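Side-chain contacts in methyltransferase (Streptomyces regensis, PDB 5N5D), which probably transfers a methyl group from S-adenosylmethionine to a hydroxyl group of a precursor during biosynthesis of the antibiotic tomaymycin: residues A[43-48]-A[139-144]; A[20-25]-A[49-54]; A[38-43]-A[69-74]; A[25-30]-A[75-80]. All coordinates share one frame; numbering follows the deposited sequence.

Interaction 1: A[43-48]-A[139-144]. With SAM (S-adenosylmethionine), chain H.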
# COMPACT_ATOMS: atom_id res chain seq x y z
N LEU A 43 17.34 -8.16 -7.26
CA LEU A 43 17.20 -6.99 -6.41
C LEU A 43 15.96 -6.16 -6.73
O LEU A 43 15.67 -5.20 -6.00
CB LEU A 43 18.43 -6.09 -6.55
CG LEU A 43 19.78 -6.76 -6.30
CD1 LEU A 43 20.89 -5.73 -6.48
CD2 LEU A 43 19.83 -7.38 -4.92
N ALA A 44 15.23 -6.48 -7.79
CA ALA A 44 14.11 -5.66 -8.22
C ALA A 44 12.87 -5.94 -7.39
O ALA A 44 12.68 -7.05 -6.88
CB ALA A 44 13.81 -5.91 -9.69
N VAL A 45 12.02 -4.93 -7.26
CA VAL A 45 10.68 -5.16 -6.73
C VAL A 45 10.03 -6.26 -7.57
O VAL A 45 10.31 -6.41 -8.76
CB VAL A 45 9.82 -3.89 -6.73
CG1 VAL A 45 10.42 -2.84 -5.79
CG2 VAL A 45 9.68 -3.33 -8.14
N SER A 46 9.17 -7.04 -6.92
CA SER A 46 8.36 -8.03 -7.61
C SER A 46 7.34 -7.34 -8.51
O SER A 46 7.11 -6.13 -8.42
CB SER A 46 7.63 -8.90 -6.60
OG SER A 46 6.64 -8.13 -5.94
N ALA A 47 6.68 -8.13 -9.36
CA ALA A 47 5.64 -7.54 -10.20
C ALA A 47 4.51 -6.94 -9.37
O ALA A 47 4.13 -5.79 -9.63
CB ALA A 47 5.13 -8.60 -11.19
N PRO A 48 3.95 -7.63 -8.36
CA PRO A 48 2.89 -6.99 -7.56
C PRO A 48 3.36 -5.74 -6.85
O PRO A 48 2.60 -4.77 -6.72
CB PRO A 48 2.49 -8.09 -6.57
CG PRO A 48 2.93 -9.38 -7.21
CD PRO A 48 4.19 -9.02 -7.95
N MET A 139 6.48 12.35 -5.40
CA MET A 139 6.69 11.02 -4.87
C MET A 139 8.17 10.72 -4.90
O MET A 139 8.87 11.12 -5.84
CB MET A 139 5.91 9.97 -5.68
CG MET A 139 6.13 8.54 -5.21
SD MET A 139 4.95 7.44 -6.01
CE MET A 139 5.48 5.85 -5.38
N VAL A 140 8.65 10.04 -3.87
CA VAL A 140 10.04 9.60 -3.78
C VAL A 140 10.05 8.12 -3.44
O VAL A 140 9.39 7.69 -2.49
CB VAL A 140 10.82 10.38 -2.70
CG1 VAL A 140 12.27 9.96 -2.71
CG2 VAL A 140 10.68 11.87 -2.93
N PHE A 141 10.80 7.34 -4.22
CA PHE A 141 11.02 5.92 -3.94
C PHE A 141 12.48 5.73 -3.57
O PHE A 141 13.37 6.00 -4.39
CB PHE A 141 10.64 5.05 -5.14
CG PHE A 141 10.81 3.57 -4.91
CD1 PHE A 141 10.41 2.97 -3.73
CD2 PHE A 141 11.38 2.78 -5.90
CE1 PHE A 141 10.57 1.60 -3.54
CE2 PHE A 141 11.53 1.41 -5.72
CZ PHE A 141 11.13 0.83 -4.53
N VAL A 142 12.73 5.28 -2.35
CA VAL A 142 14.07 5.08 -1.81
C VAL A 142 14.33 3.58 -1.79
O VAL A 142 13.70 2.84 -1.03
CB VAL A 142 14.22 5.68 -0.41
CG1 VAL A 142 15.66 5.55 0.08
CG2 VAL A 142 13.74 7.14 -0.40
N ASP A 143 15.27 3.13 -2.62
CA ASP A 143 15.56 1.72 -2.78
C ASP A 143 17.01 1.56 -3.20
O ASP A 143 17.33 0.96 -4.23
CB ASP A 143 14.61 1.09 -3.80
CG ASP A 143 14.74 -0.42 -3.88
OD1 ASP A 143 15.22 -1.05 -2.91
OD2 ASP A 143 14.35 -0.98 -4.93
N ALA A 144 17.93 2.10 -2.40
CA ALA A 144 19.35 1.96 -2.69
C ALA A 144 20.03 1.30 -1.50
O ALA A 144 19.57 0.25 -1.02
CB ALA A 144 19.96 3.32 -3.02
N SAM H . 14.69 -0.05 -7.54
CA SAM H . 15.18 -1.21 -8.31
C SAM H . 13.99 -2.11 -8.76
O SAM H . 13.10 -2.34 -7.90
OXT SAM H . 13.99 -2.53 -9.93
CB SAM H . 16.18 -2.04 -7.48
CG SAM H . 17.24 -1.17 -6.81
SD SAM H . 18.45 -2.26 -6.03
CE SAM H . 17.55 -2.81 -4.63
C5' SAM H . 19.58 -1.09 -5.20
C4' SAM H . 20.40 -0.27 -6.18
O4' SAM H . 21.00 0.86 -5.52
C3' SAM H . 21.54 -1.04 -6.87
O3' SAM H . 21.38 -0.95 -8.28
C2' SAM H . 22.81 -0.35 -6.34
O2' SAM H . 23.86 -0.31 -7.30
C1' SAM H . 22.29 1.05 -6.06
N9 SAM H . 23.08 1.82 -5.10
C8 SAM H . 23.68 1.35 -3.96
N7 SAM H . 24.27 2.29 -3.25
C5 SAM H . 24.05 3.44 -3.98
C6 SAM H . 24.40 4.79 -3.76
N6 SAM H . 25.09 5.21 -2.69
N1 SAM H . 24.01 5.70 -4.67
C2 SAM H . 23.32 5.29 -5.74
N3 SAM H . 22.93 4.05 -6.05
C4 SAM H . 23.32 3.17 -5.13
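Val45 meets the Phe141 ring obliquely, its CG1 coming to 3.9 Å from CZ, and the amino nitrogen of the bound S-adenosylmethionine (SAM) also approaches that ring at a slant, beside CE2. One face of the ring carries Asp143 CB, 3.5 Å above the plane and displaced toward the rim. The second flat group, the Asp143 carboxylate, is turned to the ligand: OD2 accepts from SAM N at 2.8 Å, while OD1 stands 3.4 Å from the methyl carbon SAM CE. Another oxygen, the backbone carbonyl Leu43 O, lies 3.3 Å from SAM CE, so the transferable methyl has protein oxygens of both segments close by. The neighbouring carboxylate is held by Val45 N, which donates to SAM O over 2.9 Å in a nearly straight bond (170°). With CG1 anti to its own carbonyl carbon (chi1 -64°), Val45 can lean on Phe141 while that N-H grips the carboxylate. The ammonium group, which Gly69 O and Ser75 OG also bind, probably gains from the negative charge of Asp143. Strand 139-142 is a central strand of the sheet, running parallel between strands 64-68 and 165-169, and Asp143 follows its C-terminal end. From across the pocket segment 43-48 leads into helix 47-60, with Ser46 as N-cap and helix 74-80 packed against Ala44 and Val45.

Interaction 2: A[20-25]-A[49-54]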
# COMPACT_ATOMS: atom_id res chain seq x y z
N LEU A 20 -3.38 -12.90 -12.72
CA LEU A 20 -4.66 -12.27 -13.00
C LEU A 20 -4.58 -10.75 -13.01
O LEU A 20 -5.36 -10.11 -13.73
CB LEU A 20 -5.71 -12.71 -11.98
CG LEU A 20 -6.05 -14.21 -12.08
CD1 LEU A 20 -6.87 -14.70 -10.90
CD2 LEU A 20 -6.83 -14.48 -13.36
N LEU A 21 -3.65 -10.15 -12.26
CA LEU A 21 -3.68 -8.71 -12.05
C LEU A 21 -2.56 -7.93 -12.71
O LEU A 21 -2.73 -6.73 -12.96
CB LEU A 21 -3.67 -8.38 -10.55
CG LEU A 21 -4.81 -8.94 -9.71
CD1 LEU A 21 -4.72 -8.38 -8.29
CD2 LEU A 21 -6.17 -8.66 -10.31
N VAL A 22 -1.40 -8.54 -12.98
CA VAL A 22 -0.21 -7.79 -13.37
C VAL A 22 0.33 -8.34 -14.68
O VAL A 22 0.71 -9.52 -14.75
CB VAL A 22 0.87 -7.83 -12.28
CG1 VAL A 22 2.03 -6.90 -12.65
CG2 VAL A 22 0.28 -7.46 -10.93
N LYS A 23 0.38 -7.50 -15.70
CA LYS A 23 0.96 -7.85 -16.98
C LYS A 23 2.37 -7.29 -17.09
O LYS A 23 2.64 -6.17 -16.64
CB LYS A 23 0.10 -7.32 -18.13
N GLU A 24 3.27 -8.08 -17.66
CA GLU A 24 4.61 -7.62 -18.02
C GLU A 24 4.76 -7.72 -19.53
O GLU A 24 4.59 -8.80 -20.11
CB GLU A 24 5.69 -8.46 -17.33
CG GLU A 24 5.78 -8.21 -15.84
CD GLU A 24 6.91 -8.99 -15.20
OE1 GLU A 24 7.33 -10.03 -15.76
OE2 GLU A 24 7.37 -8.55 -14.14
N ASP A 25 5.10 -6.60 -20.16
CA ASP A 25 5.45 -6.60 -21.57
C ASP A 25 6.95 -6.89 -21.72
O ASP A 25 7.64 -7.19 -20.74
CB ASP A 25 5.02 -5.28 -22.22
CG ASP A 25 5.75 -4.06 -21.67
OD1 ASP A 25 6.30 -4.11 -20.55
OD2 ASP A 25 5.76 -3.03 -22.38
N GLN A 49 4.62 -5.72 -6.40
CA GLN A 49 5.18 -4.56 -5.71
C GLN A 49 5.40 -3.39 -6.67
O GLN A 49 5.14 -2.23 -6.32
CB GLN A 49 6.51 -4.93 -5.06
CG GLN A 49 6.40 -5.84 -3.86
CD GLN A 49 7.76 -6.36 -3.40
OE1 GLN A 49 8.78 -6.17 -4.08
NE2 GLN A 49 7.78 -7.02 -2.26
N GLY A 50 5.95 -3.66 -7.85
CA GLY A 50 6.08 -2.62 -8.85
C GLY A 50 4.74 -2.05 -9.24
O GLY A 50 4.58 -0.84 -9.38
N LYS A 51 3.73 -2.92 -9.40
CA LYS A 51 2.39 -2.45 -9.70
C LYS A 51 1.85 -1.57 -8.58
O LYS A 51 1.19 -0.55 -8.82
CB LYS A 51 1.46 -3.64 -9.96
CG LYS A 51 0.03 -3.28 -10.38
CD LYS A 51 -0.07 -2.98 -11.85
CE LYS A 51 -1.51 -2.65 -12.29
NZ LYS A 51 -2.36 -3.85 -12.61
N LEU A 52 2.13 -1.93 -7.32
CA LEU A 52 1.69 -1.09 -6.22
C LEU A 52 2.35 0.29 -6.28
O LEU A 52 1.67 1.30 -6.08
CB LEU A 52 1.99 -1.77 -4.88
CG LEU A 52 1.56 -0.94 -3.66
CD1 LEU A 52 0.07 -0.57 -3.72
CD2 LEU A 52 1.88 -1.69 -2.39
N LEU A 53 3.65 0.35 -6.55
CA LEU A 53 4.31 1.65 -6.71
C LEU A 53 3.63 2.46 -7.80
O LEU A 53 3.35 3.66 -7.63
CB LEU A 53 5.79 1.45 -7.06
CG LEU A 53 6.75 1.04 -5.96
CD1 LEU A 53 8.12 0.73 -6.57
CD2 LEU A 53 6.86 2.14 -4.93
N HIS A 54 3.36 1.82 -8.93
CA HIS A 54 2.67 2.44 -10.05
C HIS A 54 1.32 3.02 -9.62
O HIS A 54 0.99 4.17 -9.93
CB HIS A 54 2.52 1.38 -11.14
CG HIS A 54 1.69 1.79 -12.32
ND1 HIS A 54 2.21 2.50 -13.38
CD2 HIS A 54 0.41 1.50 -12.64
CE1 HIS A 54 1.27 2.65 -14.30
NE2 HIS A 54 0.17 2.06 -13.87
O HOH W 1 -0.92 -4.65 -15.11
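Lys51 and Val22 run past each other in opposite directions, flank against flank. Val22 CG2 rests 4.1 Å from Lys51 CB, and the rest of the lysine passes beyond it toward the backbone that precedes the valine. The lysine leaves its helix with CG anti to the backbone N (chi1 -176°), then bends twice, at chi2 (82°) and again at chi4 (-86°). That double bend carries the ammonium group round to Leu21 O, 2.9 Å from NZ, in a hydrogen bond that is weak in its geometry. Leu21 closes helix 6-21, and carbonyls in a final turn generally lack an amide partner further along the helix; a positive charge placed here is probably welcome for that reason. A water adds a second link: it accepts from Lys51 NZ at 3.0 Å and from Lys23 N at 3.2 Å, so the lysine spans the chain just before and just after Val22. The same ammonium group also reaches the second subunit, where Ala205 O and Thr204 OG1 are hydrogen-bonded to it, with Ala205 the stronger partner. One lysine thus ties the end of helix 6-21 to helix 47-60 and to the dimer interface at once. Thr206 of the second subunit packs on Lys51, and Ser207 of that subunit on Leu21. Within the chain, Trp78 of helix 74-80 touches both Val22 and Lys51, placing the contact where helices 6-21, 47-60 and 74-80 come together.

Interaction 3: A[38-43]-A[69-74]; sequences FDLPDL and GTFGGY. With SAM (S-adenosylmethionine), chain H.
Leu43 and Leu40 take the Phe71 ring from two different sides. The CH-pi contact belongs to Leu43: its CD1 sits over one face, 4.1 Å from the centroid of the Phe71 ring and 18° off the normal, displaced somewhat toward the rim. The plain apolar contact comes from Leu40, whose CD1 approaches at the edge, close to the ring plane, 3.7 Å from Phe71 CE1. Phe98 adds an edge-to-face ring contact from helix 96-108. Contacts with the ligand (SAM) continue from the same side chains: Leu43 CB is 3.9 Å from the sulfonium sulfur SAM SD, and Phe71 CD1 is 3.3 Å from the ribose hydroxyl SAM O3'. With CG anti to the backbone N (chi1 -168°), the phenyl group reaches beyond the ribose to the two leucines. The hydrogen bonds of the loop use its backbone. Gly69 O accepts from SAM N at 2.8 Å, and Gly73 N donates to Thr70 O at 3.0 Å, closing a type II' turn with Phe71 at its first corner; Phe71 N is secured by Glu93 OE1. Glu93 also binds SAM through OE2, so it serves both ligand and loop. This glycine-rich loop between strand 64-68 and helix 74-80 is the signature cofactor-binding motif of class I, Rossmann-like methyltransferases, here covered by the leucines of segment 38-43.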
# COMPACT_ATOMS: atom_id res chain seq x y z
N PHE A 38 24.28 -9.56 -14.52
CA PHE A 38 25.35 -9.07 -13.66
C PHE A 38 25.70 -10.04 -12.53
O PHE A 38 26.43 -9.66 -11.61
CB PHE A 38 24.96 -7.71 -13.08
CG PHE A 38 24.65 -6.68 -14.13
CD1 PHE A 38 25.65 -6.20 -14.96
CD2 PHE A 38 23.36 -6.20 -14.30
CE1 PHE A 38 25.37 -5.26 -15.94
CE2 PHE A 38 23.08 -5.26 -15.27
CZ PHE A 38 24.08 -4.79 -16.09
N ASP A 39 25.21 -11.28 -12.59
CA ASP A 39 25.55 -12.30 -11.60
C ASP A 39 25.21 -11.84 -10.18
O ASP A 39 26.02 -11.95 -9.25
CB ASP A 39 27.03 -12.68 -11.70
CG ASP A 39 27.36 -13.46 -12.96
OD1 ASP A 39 26.44 -14.10 -13.52
OD2 ASP A 39 28.53 -13.44 -13.38
N LEU A 40 24.00 -11.33 -10.01
CA LEU A 40 23.53 -10.81 -8.74
C LEU A 40 22.23 -11.48 -8.34
O LEU A 40 21.52 -12.04 -9.19
CB LEU A 40 23.31 -9.30 -8.81
CG LEU A 40 24.53 -8.42 -9.05
CD1 LEU A 40 24.08 -6.98 -9.23
CD2 LEU A 40 25.51 -8.52 -7.90
N PRO A 41 21.88 -11.44 -7.05
CA PRO A 41 20.52 -11.83 -6.66
C PRO A 41 19.51 -10.89 -7.29
O PRO A 41 19.85 -9.80 -7.77
CB PRO A 41 20.53 -11.70 -5.13
CG PRO A 41 21.97 -11.54 -4.74
CD PRO A 41 22.67 -10.95 -5.91
N ASP A 42 18.25 -11.32 -7.30
CA ASP A 42 17.17 -10.50 -7.86
C ASP A 42 16.86 -9.36 -6.91
O ASP A 42 16.19 -9.54 -5.89
CB ASP A 42 15.93 -11.35 -8.10
CG ASP A 42 14.76 -10.54 -8.61
OD1 ASP A 42 14.95 -9.35 -8.96
OD2 ASP A 42 13.63 -11.08 -8.66
N LEU A 43 17.34 -8.16 -7.26
CA LEU A 43 17.20 -6.99 -6.41
C LEU A 43 15.96 -6.16 -6.73
O LEU A 43 15.67 -5.20 -6.00
CB LEU A 43 18.43 -6.09 -6.55
CG LEU A 43 19.78 -6.76 -6.30
CD1 LEU A 43 20.89 -5.73 -6.48
CD2 LEU A 43 19.83 -7.38 -4.92
N GLY A 69 18.05 4.53 -6.65
CA GLY A 69 18.36 3.13 -6.88
C GLY A 69 17.70 2.53 -8.11
O GLY A 69 16.78 1.73 -7.98
N THR A 70 18.20 2.90 -9.29
CA THR A 70 17.61 2.44 -10.55
C THR A 70 17.76 0.94 -10.74
O THR A 70 16.85 0.27 -11.25
CB THR A 70 18.27 3.14 -11.74
OG1 THR A 70 18.45 4.53 -11.46
CG2 THR A 70 17.42 2.97 -12.99
N PHE A 71 18.93 0.39 -10.38
CA PHE A 71 19.35 -0.94 -10.79
C PHE A 71 19.07 -1.12 -12.28
O PHE A 71 19.59 -0.35 -13.09
CB PHE A 71 18.68 -2.03 -9.94
CG PHE A 71 19.28 -3.40 -10.12
CD1 PHE A 71 20.66 -3.59 -10.10
CD2 PHE A 71 18.47 -4.51 -10.30
CE1 PHE A 71 21.21 -4.85 -10.27
CE2 PHE A 71 19.01 -5.78 -10.46
CZ PHE A 71 20.38 -5.95 -10.45
N GLY A 72 18.28 -2.13 -12.65
CA GLY A 72 18.03 -2.44 -14.04
C GLY A 72 16.82 -1.78 -14.65
O GLY A 72 16.48 -2.06 -15.80
N GLY A 73 16.15 -0.90 -13.92
CA GLY A 73 15.03 -0.15 -14.46
C GLY A 73 13.67 -0.77 -14.27
O GLY A 73 12.69 -0.24 -14.80
N TYR A 74 13.56 -1.87 -13.51
CA TYR A 74 12.27 -2.53 -13.37
C TYR A 74 11.28 -1.64 -12.63
O TYR A 74 10.20 -1.33 -13.13
CB TYR A 74 12.42 -3.90 -12.68
CG TYR A 74 11.10 -4.61 -12.66
CD1 TYR A 74 10.69 -5.39 -13.74
CD2 TYR A 74 10.22 -4.46 -11.59
CE1 TYR A 74 9.46 -6.01 -13.75
CE2 TYR A 74 8.99 -5.08 -11.60
CZ TYR A 74 8.60 -5.85 -12.68
OH TYR A 74 7.37 -6.46 -12.69
N SAM H . 14.69 -0.05 -7.54
CA SAM H . 15.18 -1.21 -8.31
C SAM H . 13.99 -2.11 -8.76
O SAM H . 13.10 -2.34 -7.90
OXT SAM H . 13.99 -2.53 -9.93
CB SAM H . 16.18 -2.04 -7.48
CG SAM H . 17.24 -1.17 -6.81
SD SAM H . 18.45 -2.26 -6.03
CE SAM H . 17.55 -2.81 -4.63
C5' SAM H . 19.58 -1.09 -5.20
C4' SAM H . 20.40 -0.27 -6.18
O4' SAM H . 21.00 0.86 -5.52
C3' SAM H . 21.54 -1.04 -6.87
O3' SAM H . 21.38 -0.95 -8.28
C2' SAM H . 22.81 -0.35 -6.34
O2' SAM H . 23.86 -0.31 -7.30
C1' SAM H . 22.29 1.05 -6.06
N9 SAM H . 23.08 1.82 -5.10
C8 SAM H . 23.68 1.35 -3.96
N7 SAM H . 24.27 2.29 -3.25
C5 SAM H . 24.05 3.44 -3.98
C6 SAM H . 24.40 4.79 -3.76
N6 SAM H . 25.09 5.21 -2.69
N1 SAM H . 24.01 5.70 -4.67
C2 SAM H . 23.32 5.29 -5.74
N3 SAM H . 22.93 4.05 -6.05
C4 SAM H . 23.32 3.17 -5.13

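Interaction 4: A[25-30]-A[75-80]; sequences DEALSK and SSIWLA. With SAM (S-adenosylmethionine), chain H.
Leu28 holds CG anti to its carbonyl carbon (chi1 -79°), and Trp78 does likewise (chi1 -81°), which lets the forked end of the leucine lie across the indole. Both methyls meet the ring system. CD2 is over a face of the five-membered ring, 3.9 Å from its centroid and making a CH-pi contact, while CD1 stands above the same plane but off toward the rim, by the CE2-CZ2 edge, 3.7 Å from Trp78 CZ2. The two side chains cross roughly at a right angle. Leu28 CD2 is shared, for it also touches Ile77 CG2 at 3.6 Å. The isoleucine's longer branch heads elsewhere, its CD1 ending 4.1 Å from Ala27 CB. Trp78 NE1 is satisfied by Tyr74 OH, which should steady the indole beneath the leucine. Asp25, the N-cap of helix 26-31, accepts from Leu28 N through OD1 in a weak, long bond (3.4 Å), and its OD2 forms a salt bridge with Arg81. At the start of segment 75-80, Ser75 grips the bound SAM twice: N donates to SAM OXT at 3.1 Å, nearly straight, and OG accepts from SAM N at 2.8 Å. The helix N terminus probably adds a favourable field for that carboxylate. The short helical segments run roughly antiparallel (148°), their axes 10.0 Å apart. Leu106 of helix 96-108 touches Ile77, His54 of helix 47-60 meets Trp78 edge-to-face, and Leu79 touches Phe141 on strand 139-142.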
# COMPACT_ATOMS: atom_id res chain seq x y z
N ASP A 25 5.10 -6.60 -20.16
CA ASP A 25 5.45 -6.60 -21.57
C ASP A 25 6.95 -6.89 -21.72
O ASP A 25 7.64 -7.19 -20.74
CB ASP A 25 5.02 -5.28 -22.22
CG ASP A 25 5.75 -4.06 -21.67
OD1 ASP A 25 6.30 -4.11 -20.55
OD2 ASP A 25 5.76 -3.03 -22.38
N GLU A 26 7.46 -6.79 -22.94
CA GLU A 26 8.86 -7.12 -23.20
C GLU A 26 9.79 -6.32 -22.30
O GLU A 26 10.69 -6.88 -21.66
CB GLU A 26 9.18 -6.85 -24.68
CG GLU A 26 10.64 -7.06 -25.09
CD GLU A 26 10.99 -6.39 -26.42
OE1 GLU A 26 10.32 -5.41 -26.80
OE2 GLU A 26 11.94 -6.86 -27.08
N ALA A 27 9.60 -5.00 -22.23
CA ALA A 27 10.51 -4.16 -21.46
C ALA A 27 10.56 -4.61 -20.00
O ALA A 27 11.64 -4.73 -19.41
CB ALA A 27 10.10 -2.70 -21.58
N LEU A 28 9.39 -4.86 -19.40
CA LEU A 28 9.35 -5.27 -18.00
C LEU A 28 9.93 -6.67 -17.81
O LEU A 28 10.70 -6.90 -16.87
CB LEU A 28 7.92 -5.22 -17.47
CG LEU A 28 7.39 -3.83 -17.10
CD1 LEU A 28 5.88 -3.88 -16.88
CD2 LEU A 28 8.10 -3.30 -15.87
N SER A 29 9.56 -7.61 -18.67
CA SER A 29 10.08 -8.97 -18.52
C SER A 29 11.59 -9.01 -18.69
O SER A 29 12.27 -9.80 -18.03
CB SER A 29 9.39 -9.92 -19.50
OG SER A 29 9.62 -9.52 -20.84
N LYS A 30 12.13 -8.16 -19.57
CA LYS A 30 13.58 -8.09 -19.74
C LYS A 30 14.23 -7.40 -18.55
O LYS A 30 15.25 -7.87 -18.03
CB LYS A 30 13.94 -7.36 -21.03
CG LYS A 30 13.55 -8.09 -22.32
CD LYS A 30 13.90 -7.29 -23.59
CE LYS A 30 15.41 -7.21 -23.83
NZ LYS A 30 15.73 -6.62 -25.16
N SER A 75 11.63 -1.22 -11.41
CA SER A 75 10.76 -0.28 -10.72
C SER A 75 10.60 1.01 -11.51
O SER A 75 9.52 1.62 -11.51
CB SER A 75 11.30 0.01 -9.31
OG SER A 75 12.64 0.48 -9.36
N SER A 76 11.66 1.43 -12.23
CA SER A 76 11.63 2.68 -12.98
C SER A 76 10.54 2.67 -14.04
O SER A 76 9.84 3.67 -14.23
CB SER A 76 12.99 2.92 -13.63
OG SER A 76 14.05 2.60 -12.73
N ILE A 77 10.38 1.55 -14.74
CA ILE A 77 9.34 1.47 -15.77
C ILE A 77 7.97 1.65 -15.15
O ILE A 77 7.12 2.40 -15.65
CB ILE A 77 9.43 0.13 -16.53
CG1 ILE A 77 10.71 0.08 -17.37
CG2 ILE A 77 8.21 -0.06 -17.44
CD1 ILE A 77 11.04 -1.30 -17.89
N TRP A 78 7.71 0.95 -14.03
CA TRP A 78 6.42 1.07 -13.37
C TRP A 78 6.15 2.50 -12.93
O TRP A 78 5.02 3.00 -13.07
CB TRP A 78 6.34 0.12 -12.17
CG TRP A 78 6.03 -1.30 -12.54
CD1 TRP A 78 6.85 -2.38 -12.42
CD2 TRP A 78 4.79 -1.79 -13.06
NE1 TRP A 78 6.19 -3.52 -12.83
CE2 TRP A 78 4.93 -3.18 -13.24
CE3 TRP A 78 3.58 -1.18 -13.41
CZ2 TRP A 78 3.90 -3.98 -13.74
CZ3 TRP A 78 2.56 -1.98 -13.91
CH2 TRP A 78 2.73 -3.36 -14.07
N LEU A 79 7.16 3.17 -12.39
CA LEU A 79 6.96 4.55 -11.94
C LEU A 79 6.76 5.49 -13.12
O LEU A 79 5.85 6.33 -13.10
CB LEU A 79 8.16 5.00 -11.11
CG LEU A 79 8.26 4.37 -9.71
CD1 LEU A 79 9.61 4.70 -9.11
CD2 LEU A 79 7.13 4.85 -8.81
N ALA A 80 7.58 5.36 -14.16
CA ALA A 80 7.46 6.25 -15.31
C ALA A 80 6.13 6.08 -16.01
O ALA A 80 5.57 7.04 -16.54
CB ALA A 80 8.61 6.02 -16.29
N SAM H . 14.69 -0.05 -7.54
CA SAM H . 15.18 -1.21 -8.31
C SAM H . 13.99 -2.11 -8.76
O SAM H . 13.10 -2.34 -7.90
OXT SAM H . 13.99 -2.53 -9.93
CB SAM H . 16.18 -2.04 -7.48
CG SAM H . 17.24 -1.17 -6.81
SD SAM H . 18.45 -2.26 -6.03
CE SAM H . 17.55 -2.81 -4.63
C5' SAM H . 19.58 -1.09 -5.20
C4' SAM H . 20.40 -0.27 -6.18
O4' SAM H . 21.00 0.86 -5.52
C3' SAM H . 21.54 -1.04 -6.87
O3' SAM H . 21.38 -0.95 -8.28
C2' SAM H . 22.81 -0.35 -6.34
O2' SAM H . 23.86 -0.31 -7.30
C1' SAM H . 22.29 1.05 -6.06
N9 SAM H . 23.08 1.82 -5.10
C8 SAM H . 23.68 1.35 -3.96
N7 SAM H . 24.27 2.29 -3.25
C5 SAM H . 24.05 3.44 -3.98
C6 SAM H . 24.40 4.79 -3.76
N6 SAM H . 25.09 5.21 -2.69
N1 SAM H . 24.01 5.70 -4.67
C2 SAM H . 23.32 5.29 -5.74
N3 SAM H . 22.93 4.05 -6.05
C4 SAM H . 23.32 3.17 -5.13

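How the interactions relate
From the N terminus, interaction 2 closes the first loop, returning helix 47-60 to the end of helix 6-21. Interaction 4 starts at Asp25, where interaction 2 leaves off, and closes a longer loop onto helix 74-80. Inside that loop nests interaction 3, which brings segment 38-43 onto the glycine-rich turn. Interaction 1 shares Leu43 with it and reaches furthest along the chain, to strand 139-142. All other pairs cross, so the N-terminal helices and loops are interlaced with the sheet. Trp78 links interactions 2 and 4, its carbonyl oxygen probably accepting a hydrogen bond from His54 ND1, and SAM is common to interactions 1, 3 and 4.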